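Long-range contacts in citrate lyase subunit beta-like protein (Mycobacterium tuberculosis H37Rv, PDB 6CHU), which acts as a magnesium-binding lyase of the HpcH/HpaI aldolase family, serving itaconate dissimilation and leucine catabolism: residues Arg183-Ile193 and Phe211-Gln221; Met9-Phe20 and Asp65-Ile73. All coordinates share one frame; numbering follows the deposited sequence. Where two conformers were deposited one is given.

In the fold
Both contacts belong to one parallel eight-stranded TIM barrel, and strands 213-216 and 17-22 are neighbours in its sheet: W18 O and F20 N lie within probable hydrogen-bonding distance of C216. Contact 1 is the more buried, joining adjacent strands 184-187 and 213-216 by a backbone ladder and then following the loops beyond their C-terminal ends. Contact 2 is only partly buried. Strand 38-42 lies between its strands 17-22 and 69-72, and no hydrogen bond joins the two segments, which meet through side chains touching one another or, for M9, backbone carbonyls, from the partly exposed R68 at one end to the acetate-binding R72 at the other. I217 of contact 1 comes within about 7 Å of R72, side chain to side chain.

Contact 1: Arg183-Ile193 and Phe211-Gln221; sequences RLALDAVHLDI and FDVTVCIHPSQ
D187 N donates to V213 O at 2.8 Å, almost straight at 173°, and V215 N answers by reaching D187 O, a longer bond of 3.3 Å. These are rungs between the parallel strands 184-187 and 213-216, the last two of the TIM barrel, linked by helix 196-209 in a beta-alpha-beta crossover. Where the ladder begins, D212 grips A185 twice: its OD2 takes A185 N at 2.8 Å through the anti lone pair, while its own N donates to A185 O.

Past the strand ends, Q221 takes over. NE2 meets H190 O at 2.9 Å, in the plane of both the amide and the carbonyl, and OE1 accepts from I217 N and H218 N. With both ends of the amide held, its flip is fixed. H218 and Q221 form the capping box at the turn before helix 221-228.

The D187 side chain crosses the F211 ring at about a right angle, with CB over the face 4.0 Å from the centroid. Its carboxylate is satisfied by W142 and R171. On the other side of the sheet L186 runs beside V213, and both pack on W18. At the far end I193 lays CG2 over the H218 ring, and its CG1 presses on I217 CD1 at 3.4 Å, tighter than normal carbon contact.

Contact 2: Met9-Phe20 and Asp65-Ile73; sequences MNLRAAGPGWLF and DPERTVVRI. With ACT (acetate ion), chain F; ACT (acetate ion), chain E.
F20 places CE1 over one face of the R72 guanidinium, 3.5 Å above the plane and toward the rim, the two planes standing 44° apart. At the guanidinium edge, in plane, R72 NH2 donates to OXT of the chain E acetate at 2.7 Å with an N-H...O angle of 174°, and NH1 reaches OXT of the chain F acetate at 2.9 Å. The chain E methyl in turn sits over a face of the F20 ring. R72 NE is taken by D42 in a salt bridge, so all three nitrogens are engaged and the group is fixed in rotation; a bend at chi3 (73°) turns it off the line of its extended stem.

The second guanidinium, R68, is covered on one face by A14 CB, 3.5 Å from its NE. R68 NH1 donates in the guanidinium plane to E67 O, which holds the group beside the 9-14 loop.

Strands 17-22 and 69-72 are the first and third of the TIM barrel, so their strand residues are separated by strand 38-42, on which W18 and F20 also pack, while the loops before the strands meet directly. R72, a substrate-binding residue, sits at the C-terminal end of its strand, its side chain about 4 Å from the magnesium ion; the acetates probably come from the crystallisation liquor, yet they occupy the same pocket.

Toward the N-terminal end of strand 69-72, V70 in one of its two conformers turns CG2 toward W18 CZ3 and M9 SD. M9 bends at its last torsion, which carries its methyl to the turn 65-68, where CE rests 3.2 Å from both P66 O and E67 O.

Contact 1: Arg183-Ile193 and Phe211-Gln221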
loop_
_atom_site.group_PDB
_atom_site.type_symbol
_atom_site.label_atom_id
_atom_site.label_comp_id
_atom_site.label_asym_id
_atom_site.label_seq_id
_atom_site.Cartn_x
_atom_site.Cartn_y
_atom_site.Cartn_z
ATOM N N ARG A 183 -15.996 0.422 -10.104
ATOM C CA ARG A 183 -15.604 -0.479 -11.184
ATOM C C ARG A 183 -15.590 -1.922 -10.700
ATOM O O ARG A 183 -15.476 -2.200 -9.502
ATOM C CB ARG A 183 -14.223 -0.113 -11.731
ATOM C CG ARG A 183 -13.971 1.401 -11.911
ATOM C CD ARG A 183 -15.037 2.072 -12.779
ATOM N NE ARG A 183 -14.578 3.381 -13.229
ATOM C CZ ARG A 183 -15.370 4.308 -13.763
ATOM N NH1 ARG A 183 -16.676 4.077 -13.879
ATOM N NH2 ARG A 183 -14.865 5.473 -14.163
ATOM N N LEU A 184 -15.703 -2.850 -11.654
ATOM C CA LEU A 184 -15.465 -4.255 -11.340
ATOM C C LEU A 184 -14.018 -4.457 -10.918
ATOM O O LEU A 184 -13.106 -3.837 -11.471
ATOM C CB LEU A 184 -15.746 -5.138 -12.553
ATOM C CG LEU A 184 -17.121 -5.695 -12.889
ATOM C CD1 LEU A 184 -16.925 -6.749 -13.961
ATOM C CD2 LEU A 184 -17.776 -6.309 -11.685
ATOM N N ALA A 185 -13.798 -5.357 -9.956
ATOM C CA ALA A 185 -12.450 -5.724 -9.531
ATOM C C ALA A 185 -12.179 -7.168 -9.935
ATOM O O ALA A 185 -12.908 -8.073 -9.520
ATOM C CB ALA A 185 -12.277 -5.558 -8.017
ATOM N N LEU A 186 -11.126 -7.377 -10.723
ATOM C CA LEU A 186 -10.771 -8.698 -11.236
ATOM C C LEU A 186 -9.439 -9.133 -10.636
ATOM O O LEU A 186 -8.439 -8.411 -10.744
ATOM C CB LEU A 186 -10.680 -8.685 -12.769
ATOM C CG LEU A 186 -11.949 -8.407 -13.588
ATOM C CD1 LEU A 186 -12.337 -6.927 -13.549
ATOM C CD2 LEU A 186 -11.677 -8.815 -15.015
ATOM N N ASP A 187 -9.417 -10.321 -10.025
ATOM C CA ASP A 187 -8.194 -10.825 -9.408
ATOM C C ASP A 187 -7.342 -11.560 -10.437
ATOM O O ASP A 187 -7.852 -12.098 -11.427
ATOM C CB ASP A 187 -8.524 -11.751 -8.232
ATOM C CG ASP A 187 -7.371 -11.884 -7.242
ATOM O OD1 ASP A 187 -6.541 -10.969 -7.136
ATOM O OD2 ASP A 187 -7.296 -12.923 -6.560
ATOM N N ALA A 188 -6.033 -11.590 -10.181
ATOM C CA ALA A 188 -5.046 -12.091 -11.130
ATOM C C ALA A 188 -5.148 -13.609 -11.325
ATOM O O ALA A 188 -5.630 -14.358 -10.464
ATOM C CB ALA A 188 -3.627 -11.740 -10.664
ATOM N N VAL A 189 -4.634 -14.058 -12.476
ATOM C CA VAL A 189 -4.691 -15.464 -12.851
ATOM C C VAL A 189 -3.749 -16.288 -11.989
ATOM O O VAL A 189 -2.713 -15.812 -11.508
ATOM C CB VAL A 189 -4.352 -15.649 -14.341
ATOM C CG1 VAL A 189 -5.368 -14.953 -15.222
ATOM C CG2 VAL A 189 -2.940 -15.161 -14.645
ATOM N N HIS A 190 -4.105 -17.553 -11.814
ATOM C CA HIS A 190 -3.304 -18.528 -11.087
ATOM C C HIS A 190 -2.617 -19.382 -12.141
ATOM O O HIS A 190 -3.239 -20.280 -12.705
ATOM C CB HIS A 190 -4.201 -19.359 -10.178
ATOM C CG HIS A 190 -3.463 -20.090 -9.104
ATOM N ND1 HIS A 190 -3.136 -19.506 -7.899
ATOM C CD2 HIS A 190 -3.002 -21.361 -9.048
ATOM C CE1 HIS A 190 -2.501 -20.386 -7.147
ATOM N NE2 HIS A 190 -2.398 -21.517 -7.824
ATOM N N LEU A 191 -1.335 -19.102 -12.415
ATOM C CA LEU A 191 -0.676 -19.759 -13.542
ATOM C C LEU A 191 -0.445 -21.245 -13.310
ATOM O O LEU A 191 -0.334 -21.999 -14.287
ATOM C CB LEU A 191 0.657 -19.079 -13.857
ATOM C CG LEU A 191 0.559 -17.691 -14.501
ATOM C CD1 LEU A 191 1.929 -17.285 -14.987
ATOM C CD2 LEU A 191 -0.422 -17.670 -15.664
ATOM N N ASP A 192 -0.375 -21.686 -12.054
ATOM C CA ASP A 192 -0.155 -23.101 -11.746
ATOM C C ASP A 192 -1.497 -23.818 -11.836
ATOM O O ASP A 192 -2.226 -23.949 -10.849
ATOM C CB ASP A 192 0.483 -23.270 -10.370
ATOM C CG ASP A 192 0.969 -24.691 -10.121
ATOM O OD1 ASP A 192 0.621 -25.596 -10.906
ATOM O OD2 ASP A 192 1.698 -24.909 -9.134
ATOM N N ILE A 193 -1.796 -24.331 -13.035
ATOM C CA ILE A 193 -3.137 -24.830 -13.345
ATOM C C ILE A 193 -3.510 -26.004 -12.447
ATOM O O ILE A 193 -4.632 -26.085 -11.934
ATOM C CB ILE A 193 -3.228 -25.220 -14.832
ATOM C CG1 ILE A 193 -3.085 -23.982 -15.709
ATOM C CG2 ILE A 193 -4.526 -25.967 -15.110
ATOM C CD1 ILE A 193 -3.040 -24.301 -17.194
ATOM N N PHE A 211 -13.401 -8.837 -4.299
ATOM C CA PHE A 211 -13.200 -8.970 -5.732
ATOM C C PHE A 211 -14.492 -9.495 -6.348
ATOM O O PHE A 211 -15.263 -10.207 -5.702
ATOM C CB PHE A 211 -12.025 -9.907 -6.050
ATOM C CG PHE A 211 -10.680 -9.225 -6.027
ATOM C CD1 PHE A 211 -10.214 -8.549 -7.142
ATOM C CD2 PHE A 211 -9.887 -9.253 -4.878
ATOM C CE1 PHE A 211 -8.978 -7.911 -7.131
ATOM C CE2 PHE A 211 -8.642 -8.622 -4.852
ATOM C CZ PHE A 211 -8.183 -7.949 -5.988
ATOM N N ASP A 212 -14.753 -9.092 -7.591
ATOM C CA ASP A 212 -15.955 -9.518 -8.294
ATOM C C ASP A 212 -15.721 -10.731 -9.167
ATOM O O ASP A 212 -16.683 -11.449 -9.484
ATOM C CB ASP A 212 -16.466 -8.382 -9.177
ATOM C CG ASP A 212 -16.805 -7.156 -8.376
ATOM O OD1 ASP A 212 -17.759 -7.247 -7.585
ATOM O OD2 ASP A 212 -16.092 -6.139 -8.494
ATOM N N VAL A 213 -14.474 -10.953 -9.557
ATOM C CA VAL A 213 -14.094 -11.919 -10.585
ATOM C C VAL A 213 -12.721 -12.478 -10.230
ATOM O O VAL A 213 -11.842 -11.741 -9.780
ATOM C CB VAL A 213 -14.044 -11.251 -11.982
ATOM C CG1 VAL A 213 -13.368 -12.181 -13.005
ATOM C CG2 VAL A 213 -15.446 -10.832 -12.455
ATOM N N THR A 214 -12.523 -13.779 -10.461
ATOM C CA THR A 214 -11.182 -14.338 -10.592
ATOM C C THR A 214 -11.005 -14.783 -12.037
ATOM O O THR A 214 -11.795 -15.591 -12.541
ATOM C CB THR A 214 -10.965 -15.511 -9.634
ATOM O OG1 THR A 214 -10.821 -15.006 -8.301
ATOM C CG2 THR A 214 -9.694 -16.289 -10.010
ATOM N N VAL A 215 -9.983 -14.259 -12.702
ATOM C CA VAL A 215 -9.737 -14.614 -14.094
ATOM C C VAL A 215 -8.916 -15.895 -14.140
ATOM O O VAL A 215 -8.014 -16.111 -13.314
ATOM C CB VAL A 215 -9.046 -13.458 -14.836
ATOM C CG1 VAL A 215 -8.848 -13.824 -16.309
ATOM C CG2 VAL A 215 -9.908 -12.188 -14.720
ATOM N N CYS A 216 -9.261 -16.768 -15.085
ATOM C CA CYS A 216 -8.659 -18.087 -15.230
ATOM C C CYS A 216 -7.978 -18.224 -16.585
ATOM O O CYS A 216 -8.360 -17.569 -17.557
ATOM C CB CYS A 216 -9.711 -19.185 -15.101
ATOM S SG CYS A 216 -10.601 -19.146 -13.549
ATOM N N ILE A 217 -6.978 -19.107 -16.649
ATOM C CA ILE A 217 -6.299 -19.415 -17.904
ATOM C C ILE A 217 -6.548 -20.839 -18.364
ATOM O O ILE A 217 -6.056 -21.231 -19.434
ATOM C CB ILE A 217 -4.790 -19.124 -17.806
ATOM C CG1 ILE A 217 -4.266 -19.569 -16.451
ATOM C CG2 ILE A 217 -4.513 -17.619 -17.955
ATOM C CD1 ILE A 217 -3.370 -20.703 -16.538
ATOM N N HIS A 218 -7.321 -21.623 -17.614
ATOM C CA HIS A 218 -7.681 -22.972 -18.034
ATOM C C HIS A 218 -9.108 -23.255 -17.579
ATOM O O HIS A 218 -9.483 -22.874 -16.461
ATOM C CB HIS A 218 -6.722 -24.015 -17.446
ATOM C CG HIS A 218 -6.849 -25.377 -18.055
ATOM N ND1 HIS A 218 -7.756 -26.313 -17.603
ATOM C CD2 HIS A 218 -6.172 -25.967 -19.067
ATOM C CE1 HIS A 218 -7.633 -27.421 -18.315
ATOM N NE2 HIS A 218 -6.680 -27.238 -19.210
ATOM N N PRO A 219 -9.927 -23.898 -18.415
ATOM C CA PRO A 219 -11.343 -24.081 -18.045
ATOM C C PRO A 219 -11.553 -24.908 -16.786
ATOM O O PRO A 219 -12.586 -24.740 -16.122
ATOM C CB PRO A 219 -11.946 -24.769 -19.279
ATOM C CG PRO A 219 -10.795 -25.407 -19.976
ATOM C CD PRO A 219 -9.614 -24.506 -19.724
ATOM N N SER A 220 -10.608 -25.786 -16.430
ATOM C CA SER A 220 -10.734 -26.562 -15.198
ATOM C C SER A 220 -10.750 -25.671 -13.963
ATOM O O SER A 220 -11.206 -26.109 -12.900
ATOM C CB SER A 220 -9.583 -27.568 -15.085
ATOM O OG SER A 220 -8.359 -26.874 -14.915
ATOM N N GLN A 221 -10.259 -24.439 -14.076
ATOM C CA GLN A 221 -10.263 -23.524 -12.944
ATOM C C GLN A 221 -11.624 -22.886 -12.706
ATOM O O GLN A 221 -11.878 -22.398 -11.598
ATOM C CB GLN A 221 -9.208 -22.435 -13.154
ATOM C CG GLN A 221 -7.794 -22.987 -13.334
ATOM C CD GLN A 221 -6.774 -21.896 -13.613
ATOM O OE1 GLN A 221 -6.935 -21.108 -14.538
ATOM N NE2 GLN A 221 -5.712 -21.849 -12.807
HETATM O O HOH W 1 -8.495 -15.351 -7.153
HETATM O O HOH W 2 -6.905 -18.066 -11.675
HETATM O O HOH W 3 -5.423 -23.759 -10.637
HETATM O O HOH W 4 -7.047 -27.329 -12.473
#

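Contact 2: Met9-Phe20 and Asp65-Ile73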
loop_
_atom_site.group_PDB
_atom_site.type_symbol
_atom_site.label_atom_id
_atom_site.label_comp_id
_atom_site.label_asym_id
_atom_site.label_seq_id
_atom_site.Cartn_x
_atom_site.Cartn_y
_atom_site.Cartn_z
ATOM N N MET A 9 -22.165 -3.736 -21.228
ATOM C CA MET A 9 -22.358 -5.112 -20.797
ATOM C C MET A 9 -22.790 -5.125 -19.340
ATOM O O MET A 9 -22.350 -4.290 -18.545
ATOM C CB MET A 9 -21.077 -5.940 -20.958
ATOM C CG MET A 9 -20.521 -5.990 -22.371
ATOM S SD MET A 9 -18.896 -6.778 -22.373
ATOM C CE MET A 9 -19.330 -8.486 -22.060
ATOM N N ASN A 10 -23.661 -6.067 -18.991
ATOM C CA ASN A 10 -24.022 -6.273 -17.591
ATOM C C ASN A 10 -23.054 -7.292 -16.993
ATOM O O ASN A 10 -23.382 -8.451 -16.731
ATOM C CB ASN A 10 -25.473 -6.715 -17.465
ATOM C CG ASN A 10 -26.026 -6.491 -16.069
ATOM O OD1 ASN A 10 -25.278 -6.468 -15.088
ATOM N ND2 ASN A 10 -27.340 -6.320 -15.973
ATOM N N LEU A 11 -21.818 -6.828 -16.796
ATOM C CA LEU A 11 -20.762 -7.721 -16.333
ATOM C C LEU A 11 -21.024 -8.229 -14.922
ATOM O O LEU A 11 -20.691 -9.381 -14.608
ATOM C CB LEU A 11 -19.411 -7.011 -16.405
ATOM C CG LEU A 11 -18.930 -6.615 -17.801
ATOM C CD1 LEU A 11 -17.594 -5.886 -17.721
ATOM C CD2 LEU A 11 -18.835 -7.828 -18.710
ATOM N N ARG A 12 -21.616 -7.397 -14.060
ATOM C CA ARG A 12 -21.970 -7.862 -12.721
ATOM C C ARG A 12 -23.023 -8.959 -12.760
ATOM O O ARG A 12 -23.072 -9.796 -11.851
ATOM C CB ARG A 12 -22.448 -6.692 -11.862
ATOM C CG ARG A 12 -21.314 -5.819 -11.382
ATOM C CD ARG A 12 -21.788 -4.587 -10.645
ATOM N NE ARG A 12 -20.645 -3.775 -10.240
ATOM C CZ ARG A 12 -20.105 -2.818 -10.991
ATOM N NH1 ARG A 12 -20.609 -2.543 -12.188
ATOM N NH2 ARG A 12 -19.062 -2.133 -10.544
ATOM N N ALA A 13 -23.863 -8.987 -13.798
ATOM C CA ALA A 13 -24.854 -10.051 -13.902
ATOM C C ALA A 13 -24.208 -11.393 -14.217
ATOM O O ALA A 13 -24.745 -12.440 -13.838
ATOM C CB ALA A 13 -25.899 -9.710 -14.964
ATOM N N ALA A 14 -23.074 -11.389 -14.910
ATOM C CA ALA A 14 -22.389 -12.640 -15.189
ATOM C C ALA A 14 -21.653 -13.123 -13.943
ATOM O O ALA A 14 -21.330 -12.350 -13.036
ATOM C CB ALA A 14 -21.416 -12.477 -16.357
ATOM N N GLY A 15 -21.394 -14.427 -13.903
ATOM C CA GLY A 15 -20.722 -15.011 -12.782
ATOM C C GLY A 15 -19.280 -14.549 -12.667
ATOM O O GLY A 15 -18.786 -13.737 -13.466
ATOM N N PRO A 16 -18.585 -15.072 -11.659
ATOM C CA PRO A 16 -17.215 -14.629 -11.373
ATOM C C PRO A 16 -16.130 -15.349 -12.157
ATOM O O PRO A 16 -14.955 -15.004 -11.995
ATOM C CB PRO A 16 -17.088 -14.945 -9.873
ATOM C CG PRO A 16 -17.915 -16.200 -9.708
ATOM C CD PRO A 16 -19.065 -16.073 -10.688
ATOM N N GLY A 17 -16.474 -16.334 -12.983
ATOM C CA GLY A 17 -15.450 -17.124 -13.635
ATOM C C GLY A 17 -15.181 -16.658 -15.046
ATOM O O GLY A 17 -15.931 -16.985 -15.969
ATOM N N TRP A 18 -14.112 -15.892 -15.215
ATOM C CA TRP A 18 -13.695 -15.387 -16.512
ATOM C C TRP A 18 -12.525 -16.217 -17.021
ATOM O O TRP A 18 -11.677 -16.663 -16.243
ATOM C CB TRP A 18 -13.286 -13.918 -16.418
ATOM C CG TRP A 18 -14.424 -12.979 -16.156
ATOM C CD1 TRP A 18 -15.558 -13.223 -15.432
ATOM C CD2 TRP A 18 -14.515 -11.625 -16.605
ATOM N NE1 TRP A 18 -16.353 -12.089 -15.407
ATOM C CE2 TRP A 18 -15.736 -11.104 -16.132
ATOM C CE3 TRP A 18 -13.685 -10.810 -17.377
ATOM C CZ2 TRP A 18 -16.146 -9.794 -16.405
ATOM C CZ3 TRP A 18 -14.098 -9.505 -17.651
ATOM C CH2 TRP A 18 -15.312 -9.018 -17.162
ATOM N N LEU A 19 -12.473 -16.411 -18.335
ATOM C CA LEU A 19 -11.528 -17.364 -18.915
ATOM C C LEU A 19 -10.865 -16.761 -20.144
ATOM O O LEU A 19 -11.552 -16.411 -21.110
ATOM C CB LEU A 19 -12.236 -18.673 -19.270
ATOM C CG LEU A 19 -11.424 -19.712 -20.036
ATOM C CD1 LEU A 19 -10.201 -20.121 -19.230
ATOM C CD2 LEU A 19 -12.278 -20.922 -20.356
ATOM N N PHE A 20 -9.535 -16.651 -20.109
ATOM C CA PHE A 20 -8.779 -16.315 -21.310
ATOM C C PHE A 20 -8.882 -17.441 -22.333
ATOM O O PHE A 20 -8.746 -18.622 -22.000
ATOM C CB PHE A 20 -7.300 -16.088 -20.990
ATOM C CG PHE A 20 -6.976 -14.720 -20.474
ATOM C CD1 PHE A 20 -6.983 -13.611 -21.321
ATOM C CD2 PHE A 20 -6.608 -14.544 -19.148
ATOM C CE1 PHE A 20 -6.660 -12.348 -20.835
ATOM C CE2 PHE A 20 -6.293 -13.291 -18.654
ATOM C CZ PHE A 20 -6.316 -12.183 -19.500
ATOM N N ASP A 65 -20.973 -14.452 -27.977
ATOM C CA ASP A 65 -21.991 -13.554 -27.436
ATOM C C ASP A 65 -21.332 -12.296 -26.887
ATOM O O ASP A 65 -20.587 -12.370 -25.900
ATOM C CB ASP A 65 -22.794 -14.269 -26.344
ATOM C CG ASP A 65 -23.924 -13.421 -25.775
ATOM O OD1 ASP A 65 -24.074 -12.242 -26.154
ATOM O OD2 ASP A 65 -24.679 -13.952 -24.936
ATOM N N PRO A 66 -21.575 -11.124 -27.484
ATOM C CA PRO A 66 -20.925 -9.903 -26.987
ATOM C C PRO A 66 -21.397 -9.472 -25.608
ATOM O O PRO A 66 -20.720 -8.651 -24.985
ATOM C CB PRO A 66 -21.272 -8.856 -28.056
ATOM C CG PRO A 66 -22.532 -9.337 -28.643
ATOM C CD PRO A 66 -22.461 -10.845 -28.629
ATOM N N GLU A 67 -22.518 -10.000 -25.104
ATOM C CA GLU A 67 -22.908 -9.731 -23.720
ATOM C C GLU A 67 -22.019 -10.454 -22.713
ATOM O O GLU A 67 -22.054 -10.120 -21.524
ATOM C CB GLU A 67 -24.369 -10.141 -23.488
ATOM C CG GLU A 67 -25.367 -9.503 -24.446
ATOM C CD GLU A 67 -25.320 -7.985 -24.414
ATOM O OE1 GLU A 67 -25.009 -7.414 -23.346
ATOM O OE2 GLU A 67 -25.593 -7.363 -25.463
ATOM N N ARG A 68 -21.218 -11.420 -23.159
ATOM C CA ARG A 68 -20.439 -12.258 -22.255
ATOM C C ARG A 68 -19.013 -12.457 -22.748
ATOM O O ARG A 68 -18.356 -13.424 -22.342
ATOM C CB ARG A 68 -21.126 -13.618 -22.073
ATOM C CG ARG A 68 -22.453 -13.545 -21.348
ATOM C CD ARG A 68 -22.264 -13.031 -19.926
ATOM N NE ARG A 68 -23.479 -13.163 -19.125
ATOM C CZ ARG A 68 -24.327 -12.168 -18.878
ATOM N NH1 ARG A 68 -24.092 -10.957 -19.368
ATOM N NH2 ARG A 68 -25.409 -12.383 -18.140
ATOM N N THR A 69 -18.525 -11.571 -23.617
ATOM C CA THR A 69 -17.195 -11.700 -24.189
ATOM C C THR A 69 -16.513 -10.342 -24.212
ATOM O O THR A 69 -17.115 -9.341 -24.609
ATOM C CB THR A 69 -17.251 -12.278 -25.610
ATOM O OG1 THR A 69 -18.092 -13.436 -25.611
ATOM C CG2 THR A 69 -15.854 -12.695 -26.072
ATOM N N VAL A 70 -15.242 -10.339 -23.796
ATOM C CA VAL A 70 -14.341 -9.189 -23.745
ATOM C C VAL A 70 -13.112 -9.521 -24.588
ATOM O O VAL A 70 -12.714 -10.684 -24.683
ATOM C CB VAL A 70 -13.950 -8.866 -22.277
ATOM C CG1 VAL A 70 -12.845 -7.808 -22.194
ATOM C CG2 VAL A 70 -15.174 -8.428 -21.487
ATOM N N VAL A 71 -12.513 -8.509 -25.218
ATOM C CA VAL A 71 -11.349 -8.725 -26.079
ATOM C C VAL A 71 -10.144 -8.049 -25.442
ATOM O O VAL A 71 -10.158 -6.831 -25.224
ATOM C CB VAL A 71 -11.590 -8.201 -27.506
ATOM C CG1 VAL A 71 -10.367 -8.448 -28.387
ATOM C CG2 VAL A 71 -12.833 -8.869 -28.126
ATOM N N ARG A 72 -9.101 -8.829 -25.135
ATOM C CA ARG A 72 -7.850 -8.228 -24.684
ATOM C C ARG A 72 -7.036 -7.798 -25.894
ATOM O O ARG A 72 -6.640 -8.631 -26.722
ATOM C CB ARG A 72 -7.027 -9.160 -23.793
ATOM C CG ARG A 72 -5.750 -8.425 -23.303
ATOM C CD ARG A 72 -5.057 -9.077 -22.107
ATOM N NE ARG A 72 -4.350 -10.309 -22.457
ATOM C CZ ARG A 72 -3.475 -10.906 -21.645
ATOM N NH1 ARG A 72 -3.215 -10.363 -20.461
ATOM N NH2 ARG A 72 -2.862 -12.032 -22.008
ATOM N N ILE A 73 -6.821 -6.487 -26.014
ATOM C CA ILE A 73 -6.032 -5.919 -27.097
ATOM C C ILE A 73 -4.589 -5.792 -26.632
ATOM O O ILE A 73 -4.246 -6.212 -25.526
ATOM C CB ILE A 73 -6.604 -4.561 -27.552
ATOM C CG1 ILE A 73 -6.547 -3.537 -26.413
ATOM C CG2 ILE A 73 -8.043 -4.738 -28.056
ATOM C CD1 ILE A 73 -7.181 -2.154 -26.761
HETATM C C ACT F . -2.019 -11.122 -17.121
HETATM O O ACT F . -1.635 -11.003 -15.923
HETATM O OXT ACT F . -1.498 -10.628 -18.168
HETATM C CH3 ACT F . -3.274 -12.010 -17.348
HETATM C C ACT E . -1.588 -14.456 -19.918
HETATM O O ACT E . -1.065 -15.176 -19.025
HETATM O OXT ACT E . -1.225 -13.325 -20.312
HETATM C CH3 ACT E . -2.857 -15.067 -20.620
#